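Local structure of PA0833-PD protein (6JFW) at residues T36-T39 with D40-N43; N54-N57 with S58-Y62; N82-L85 with S86-A90. The protein probably anchors the outer membrane to the cell wall by binding peptidoglycan through its periplasmic OmpA C-like domain. All coordinates share one frame; numbering follows the deposited sequence.

The three contacts follow one another along the chain within the OmpA-like domain: the loop at 36-43, the C-terminal half of helix 49-61, and the first half of helix 79-99. Contact 1 and contact 3 have centres 11 Å apart and touch, because Arg89 packs against Phe37 and gives its NE to Ser41 O, a probable hydrogen bond of 3.0 Å. Contact 2 lies about 24 Å from contact 3 between centres, on the opposite side of the chain's centre, and about 23 Å from contact 1. Contacts 1 and 3 probably lie together at the peptidoglycan-binding end, as the family signature in 82-90 suggests, whereas contact 2 is packing far from it.

Contact 1. Residues T36-T39 with D40-N43; sequences TFAT and DSAN
Two donors of one residue, Ser41, converge on the carbonyl oxygen of Ala38. The hydroxyl makes the shorter bond, OG to Ala38 O at 2.6 Å, and arrives in the carbonyl plane; the amide N of Ser41 reaches the same Ala38 O at 3.1 Å, tilted 21° from that plane. A chi1 of 76° sets Ser41 OG between its own N and carbonyl carbon and so turns it toward Ala38 O. Ser41 OG also accepts from Asn43 N at 3.1 Å, and so is donor and acceptor at once. Ser41 thus closes a type II' beta turn from Ala38 and opens an ST turn, both lying in the loop between helix 33-36 and helix 49-61 of the OmpA-like domain. Beyond the turn the chain closes again through Ala38 N to Asn43 O, 3.2 Å with 161° at the hydrogen. The Phe37 ring sets its CD1 edge against Asn43 O, 3.3 Å away and near the ring plane, and Phe37 CB stands 3.6 Å from Ser41 O. The ring also packs on Arg89 and Val93 of helix 79-99, while Ser41 O accepts from Arg89 NE.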
loop_
_atom_site.group_PDB
_atom_site.type_symbol
_atom_site.label_atom_id
_atom_site.label_comp_id
_atom_site.label_asym_id
_atom_site.label_seq_id
_atom_site.Cartn_x
_atom_site.Cartn_y
_atom_site.Cartn_z
ATOM N N THR A 36 3.396 -8.283 -3.048
ATOM C CA THR A 36 1.998 -8.094 -2.689
ATOM C C THR A 36 1.061 -8.853 -3.617
ATOM O O THR A 36 0.040 -9.387 -3.171
ATOM C CB THR A 36 1.647 -6.603 -2.709
ATOM O OG1 THR A 36 2.547 -5.889 -1.855
ATOM C CG2 THR A 36 0.218 -6.376 -2.234
ATOM N N PHE A 37 1.398 -8.925 -4.899
ATOM C CA PHE A 37 0.512 -9.488 -5.901
ATOM C C PHE A 37 1.165 -10.678 -6.583
ATOM O O PHE A 37 2.389 -10.743 -6.730
ATOM C CB PHE A 37 0.128 -8.431 -6.937
ATOM C CG PHE A 37 -0.598 -7.267 -6.344
ATOM C CD1 PHE A 37 -1.917 -7.399 -5.951
ATOM C CD2 PHE A 37 0.043 -6.056 -6.142
ATOM C CE1 PHE A 37 -2.594 -6.343 -5.386
ATOM C CE2 PHE A 37 -0.630 -4.992 -5.575
ATOM C CZ PHE A 37 -1.951 -5.139 -5.194
ATOM N N ALA A 38 0.335 -11.564 -7.082
ATOM C CA ALA A 38 0.778 -12.686 -7.853
ATOM C C ALA A 38 0.918 -12.215 -9.324
ATOM O O ALA A 38 -0.005 -11.755 -9.923
ATOM C CB ALA A 38 -0.231 -13.795 -7.745
ATOM N N THR A 39 2.100 -12.318 -9.874
ATOM C CA THR A 39 2.345 -11.902 -11.258
ATOM C C THR A 39 1.972 -10.446 -11.532
ATOM O O THR A 39 2.240 -9.581 -10.746
ATOM C CB THR A 39 1.771 -12.922 -12.311
ATOM O OG1 THR A 39 2.253 -12.613 -13.598
ATOM C CG2 THR A 39 0.285 -12.945 -12.368
ATOM N N ASP A 40 1.341 -10.185 -12.643
ATOM C CA ASP A 40 0.964 -8.842 -12.979
ATOM C C ASP A 40 -0.517 -8.678 -12.714
ATOM O O ASP A 40 -1.151 -7.794 -13.216
ATOM C CB ASP A 40 1.390 -8.483 -14.367
ATOM C CG ASP A 40 0.629 -9.199 -15.396
ATOM O OD1 ASP A 40 0.090 -10.270 -15.098
ATOM O OD2 ASP A 40 0.554 -8.693 -16.502
ATOM N N SER A 41 -1.049 -9.559 -11.899
ATOM C CA SER A 41 -2.467 -9.550 -11.588
ATOM C C SER A 41 -2.763 -8.552 -10.472
ATOM O O SER A 41 -1.868 -7.911 -9.912
ATOM C CB SER A 41 -2.930 -10.947 -11.180
ATOM O OG SER A 41 -2.512 -11.247 -9.857
ATOM N N ALA A 42 -4.045 -8.423 -10.149
ATOM C CA ALA A 42 -4.485 -7.703 -8.963
ATOM C C ALA A 42 -4.914 -8.646 -7.847
ATOM O O ALA A 42 -5.520 -8.197 -6.870
ATOM C CB ALA A 42 -5.623 -6.744 -9.317
ATOM N N ASN A 43 -4.630 -9.940 -7.975
ATOM C CA ASN A 43 -4.841 -10.875 -6.879
ATOM C C ASN A 43 -3.716 -10.746 -5.866
ATOM O O ASN A 43 -2.545 -10.592 -6.232
ATOM C CB ASN A 43 -4.908 -12.318 -7.380
ATOM C CG ASN A 43 -5.925 -12.515 -8.484
ATOM O OD1 ASN A 43 -5.624 -13.116 -9.515
ATOM N ND2 ASN A 43 -7.137 -12.016 -8.274
#

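Contact 2. Residues N54-N57 with S58-Y62; sequences NLAN and SFKQY
Phe59 reaches back one helical turn to Leu55, and each part of its side chain meets that residue. CB begins 3.7 Å from Leu55 O; CG, placed anti to the carbonyl carbon (chi1 -58°), is nearer, at 3.2 Å from Leu55 O. The oxygen lies over one ring face, displaced toward the rim at CG. Phe59 CD1 and CD2 flank it, 3.4 and 3.5 Å from Leu55 O, and CE1 and CE2 lie farther from it. At the tip of the ring, CZ touches the methyl CD2 of Leu55 at 4.0 Å, the two side chains running side by side in one direction. Leu55 O itself is engaged by Phe59 N at 2.9 Å, an alpha-helical i to i+4 bond with 171° at the hydrogen. This is the inner side of the amphipathic helix 49-61 of the OmpA-like fold: Leu55 and Phe59 both pack on Leu29 of strand 26-32, and Phe59 also on Leu97 of helix 79-99. On the exposed side, Lys60 bends at chi3 and chi4, which curls its ammonium back over the helix. NZ makes a weak bond to Ala56 O at 3.2 Å, an oxygen already accepting from Lys60 N at 2.9 Å, and a second weak one to Gln100 O.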
loop_
_atom_site.group_PDB
_atom_site.type_symbol
_atom_site.label_atom_id
_atom_site.label_comp_id
_atom_site.label_asym_id
_atom_site.label_seq_id
_atom_site.Cartn_x
_atom_site.Cartn_y
_atom_site.Cartn_z
ATOM N N ASN A 54 -2.081 -8.522 9.791
ATOM C CA ASN A 54 -1.478 -7.709 10.842
ATOM C C ASN A 54 -1.774 -6.231 10.634
ATOM O O ASN A 54 -2.061 -5.507 11.597
ATOM C CB ASN A 54 0.030 -7.952 10.893
ATOM C CG ASN A 54 0.391 -9.201 11.667
ATOM O OD1 ASN A 54 0.186 -9.272 12.878
ATOM N ND2 ASN A 54 0.936 -10.195 10.974
ATOM N N LEU A 55 -1.706 -5.762 9.386
ATOM C CA LEU A 55 -2.031 -4.369 9.097
ATOM C C LEU A 55 -3.462 -4.040 9.498
ATOM O O LEU A 55 -3.721 -2.993 10.101
ATOM C CB LEU A 55 -1.814 -4.073 7.613
ATOM C CG LEU A 55 -0.380 -3.813 7.154
ATOM C CD1 LEU A 55 -0.336 -3.531 5.660
ATOM C CD2 LEU A 55 0.208 -2.655 7.931
ATOM N N ALA A 56 -4.407 -4.925 9.167
ATOM C CA ALA A 56 -5.804 -4.678 9.512
ATOM C C ALA A 56 -5.992 -4.569 11.019
ATOM O O ALA A 56 -6.756 -3.724 11.497
ATOM C CB ALA A 56 -6.690 -5.784 8.938
ATOM N N ASN A 57 -5.297 -5.415 11.786
ATOM C CA ASN A 57 -5.398 -5.341 13.240
ATOM C C ASN A 57 -4.855 -4.019 13.763
ATOM O O ASN A 57 -5.430 -3.422 14.682
ATOM C CB ASN A 57 -4.663 -6.519 13.879
ATOM C CG ASN A 57 -5.351 -7.843 13.624
ATOM O OD1 ASN A 57 -6.543 -7.884 13.316
ATOM N ND2 ASN A 57 -4.606 -8.934 13.751
ATOM N N SER A 58 -3.750 -3.541 13.188
ATOM C CA SER A 58 -3.198 -2.254 13.598
ATOM C C SER A 58 -4.168 -1.119 13.296
ATOM O O SER A 58 -4.437 -0.271 14.156
ATOM C CB SER A 58 -1.858 -2.012 12.902
ATOM O OG SER A 58 -1.344 -0.732 13.229
ATOM N N PHE A 59 -4.707 -1.088 12.071
ATOM C CA PHE A 59 -5.648 -0.035 11.699
ATOM C C PHE A 59 -6.872 -0.046 12.607
ATOM O O PHE A 59 -7.368 1.013 13.008
ATOM C CB PHE A 59 -6.085 -0.194 10.239
ATOM C CG PHE A 59 -4.954 -0.173 9.239
ATOM C CD1 PHE A 59 -3.714 0.359 9.556
ATOM C CD2 PHE A 59 -5.150 -0.681 7.965
ATOM C CE1 PHE A 59 -2.689 0.371 8.622
ATOM C CE2 PHE A 59 -4.134 -0.671 7.029
ATOM C CZ PHE A 59 -2.902 -0.144 7.357
ATOM N N LYS A 60 -7.380 -1.239 12.933
ATOM C CA LYS A 60 -8.534 -1.343 13.820
ATOM C C LYS A 60 -8.216 -0.839 15.219
ATOM O O LYS A 60 -9.086 -0.270 15.887
ATOM C CB LYS A 60 -9.016 -2.790 13.893
ATOM C CG LYS A 60 -9.981 -3.173 12.795
ATOM C CD LYS A 60 -10.919 -4.279 13.254
ATOM C CE LYS A 60 -10.198 -5.612 13.327
ATOM N NZ LYS A 60 -9.154 -5.710 12.267
ATOM N N GLN A 61 -6.984 -1.047 15.675
ATOM C CA GLN A 61 -6.600 -0.650 17.023
ATOM C C GLN A 61 -6.346 0.849 17.116
ATOM O O GLN A 61 -6.736 1.488 18.100
ATOM C CB GLN A 61 -5.362 -1.438 17.441
ATOM C CG GLN A 61 -5.013 -1.361 18.903
ATOM C CD GLN A 61 -3.660 -1.973 19.178
ATOM O OE1 GLN A 61 -2.640 -1.288 19.142
ATOM N NE2 GLN A 61 -3.639 -3.275 19.432
ATOM N N TYR A 62 -5.705 1.429 16.102
ATOM C CA TYR A 62 -5.388 2.859 16.080
ATOM C C TYR A 62 -6.422 3.563 15.212
ATOM O O TYR A 62 -6.278 3.666 13.994
ATOM C CB TYR A 62 -3.968 3.082 15.589
ATOM C CG TYR A 62 -2.990 2.549 16.585
ATOM C CD1 TYR A 62 -2.765 3.220 17.775
ATOM C CD2 TYR A 62 -2.338 1.347 16.370
ATOM C CE1 TYR A 62 -1.894 2.731 18.707
ATOM C CE2 TYR A 62 -1.459 0.851 17.296
ATOM C CZ TYR A 62 -1.243 1.548 18.468
ATOM O OH TYR A 62 -0.374 1.076 19.417
#

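Contact 3. Residues N82-L85 with S86-A90; sequences NMDL and SQRRA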
loop_
_atom_site.group_PDB
_atom_site.type_symbol
_atom_site.label_atom_id
_atom_site.label_comp_id
_atom_site.label_asym_id
_atom_site.label_seq_id
_atom_site.Cartn_x
_atom_site.Cartn_y
_atom_site.Cartn_z
ATOM N N ASN A 82 -2.417 2.203 -17.299
ATOM C CA ASN A 82 -1.692 2.108 -16.034
ATOM C C ASN A 82 -2.545 2.585 -14.866
ATOM O O ASN A 82 -2.516 1.985 -13.784
ATOM C CB ASN A 82 -0.400 2.916 -16.106
ATOM C CG ASN A 82 0.687 2.207 -16.878
ATOM O OD1 ASN A 82 0.725 0.978 -16.932
ATOM N ND2 ASN A 82 1.583 2.978 -17.480
ATOM N N MET A 83 -3.286 3.678 -15.053
ATOM C CA MET A 83 -4.212 4.132 -14.021
ATOM C C MET A 83 -5.226 3.043 -13.699
ATOM O O MET A 83 -5.503 2.757 -12.527
ATOM C CB MET A 83 -4.913 5.410 -14.480
ATOM C CG MET A 83 -3.968 6.565 -14.762
ATOM S SD MET A 83 -3.603 7.550 -13.304
ATOM C CE MET A 83 -5.171 8.373 -13.068
ATOM N N ASP A 84 -5.780 2.421 -14.742
ATOM C CA ASP A 84 -6.654 1.262 -14.600
ATOM C C ASP A 84 -6.002 0.176 -13.750
ATOM O O ASP A 84 -6.557 -0.259 -12.736
ATOM C CB ASP A 84 -6.992 0.731 -15.998
ATOM C CG ASP A 84 -8.124 -0.274 -16.001
ATOM O OD1 ASP A 84 -8.192 -1.125 -15.090
ATOM O OD2 ASP A 84 -8.945 -0.217 -16.938
ATOM N N LEU A 85 -4.822 -0.281 -14.174
ATOM C CA LEU A 85 -4.140 -1.367 -13.475
ATOM C C LEU A 85 -3.834 -0.994 -12.030
ATOM O O LEU A 85 -3.998 -1.816 -11.121
ATOM C CB LEU A 85 -2.854 -1.734 -14.213
ATOM C CG LEU A 85 -3.005 -2.410 -15.575
ATOM C CD1 LEU A 85 -1.648 -2.566 -16.241
ATOM C CD2 LEU A 85 -3.683 -3.758 -15.416
ATOM N N SER A 86 -3.381 0.240 -11.800
ATOM C CA SER A 86 -3.050 0.661 -10.443
ATOM C C SER A 86 -4.300 0.785 -9.582
ATOM O O SER A 86 -4.276 0.448 -8.393
ATOM C CB SER A 86 -2.281 1.982 -10.478
ATOM O OG SER A 86 -3.097 3.035 -10.960
ATOM N N GLN A 87 -5.400 1.269 -10.164
ATOM C CA GLN A 87 -6.672 1.298 -9.448
ATOM C C GLN A 87 -7.105 -0.104 -9.036
ATOM O O GLN A 87 -7.588 -0.308 -7.914
ATOM C CB GLN A 87 -7.741 1.959 -10.319
ATOM C CG GLN A 87 -9.172 1.661 -9.898
ATOM C CD GLN A 87 -9.818 2.790 -9.106
ATOM O OE1 GLN A 87 -9.143 3.528 -8.406
ATOM N NE2 GLN A 87 -11.130 2.917 -9.221
ATOM N N ARG A 88 -6.932 -1.087 -9.928
ATOM C CA ARG A 88 -7.300 -2.467 -9.612
ATOM C C ARG A 88 -6.532 -2.985 -8.405
ATOM O O ARG A 88 -7.089 -3.702 -7.564
ATOM C CB ARG A 88 -7.030 -3.378 -10.808
ATOM C CG ARG A 88 -7.893 -3.158 -12.035
ATOM C CD ARG A 88 -7.509 -4.176 -13.102
ATOM N NE ARG A 88 -7.765 -3.703 -14.459
ATOM C CZ ARG A 88 -7.465 -4.390 -15.557
ATOM N NH1 ARG A 88 -6.901 -5.586 -15.461
ATOM N NH2 ARG A 88 -7.731 -3.881 -16.752
ATOM N N ARG A 89 -5.243 -2.658 -8.315
ATOM C CA ARG A 89 -4.422 -3.194 -7.237
ATOM C C ARG A 89 -4.763 -2.540 -5.903
ATOM O O ARG A 89 -4.792 -3.213 -4.864
ATOM C CB ARG A 89 -2.941 -3.033 -7.591
ATOM C CG ARG A 89 -2.486 -4.053 -8.637
ATOM C CD ARG A 89 -1.013 -3.951 -9.015
ATOM N NE ARG A 89 -0.539 -5.226 -9.554
ATOM C CZ ARG A 89 0.739 -5.548 -9.733
ATOM N NH1 ARG A 89 1.698 -4.682 -9.430
ATOM N NH2 ARG A 89 1.059 -6.738 -10.221
ATOM N N ALA A 90 -5.051 -1.236 -5.910
ATOM C CA ALA A 90 -5.488 -0.569 -4.687
ATOM C C ALA A 90 -6.846 -1.089 -4.232
ATOM O O ALA A 90 -7.098 -1.211 -3.026
ATOM C CB ALA A 90 -5.533 0.943 -4.902
#
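Successive i to i+4 bonds, from Ser86 N to Asn82 O at 2.8 Å through Arg89 N to Leu85 O at 3.2 Å, show that 82-90 is continuous alpha helix. It belongs to helix 79-99 of the beta-alpha-beta unit joining strand 65-72 to strand 107-111, and carries the NxxLSxxRA signature of OmpA C-like domains. Its arginine, Arg89, probably binds the diaminopimelate of peptidoglycan, as in relatives; here NE also bonds to Ser41 O. Ser86 turns its hydroxyl back over the preceding turn, where OG lies 2.9 Å from Met83 O and 3.1 Å from Asn82 O; the single hydroxyl proton can serve only one at a time, and which is not settled. The hydroxyl also accepts from Gly113 N, beyond strand 107-111. Another side carries a salt bridge one turn long. Asp84 holds OD1 out beside the helix, and the extended Arg88 chain runs back toward the N-terminal end to bring NE to it, Arg88 NE to Asp84 OD1 2.7 Å with 153° at the hydrogen. NE meets OD1 on the syn side, 34° out of the carboxylate plane; carboxylate and guanidinium planes stand 75° apart. Arg88 NH2 adds a weak bond to the same oxygen. Leu85 CD2 lies over one guanidinium face, offset toward the rim, 3.7 Å from Arg88 NH1.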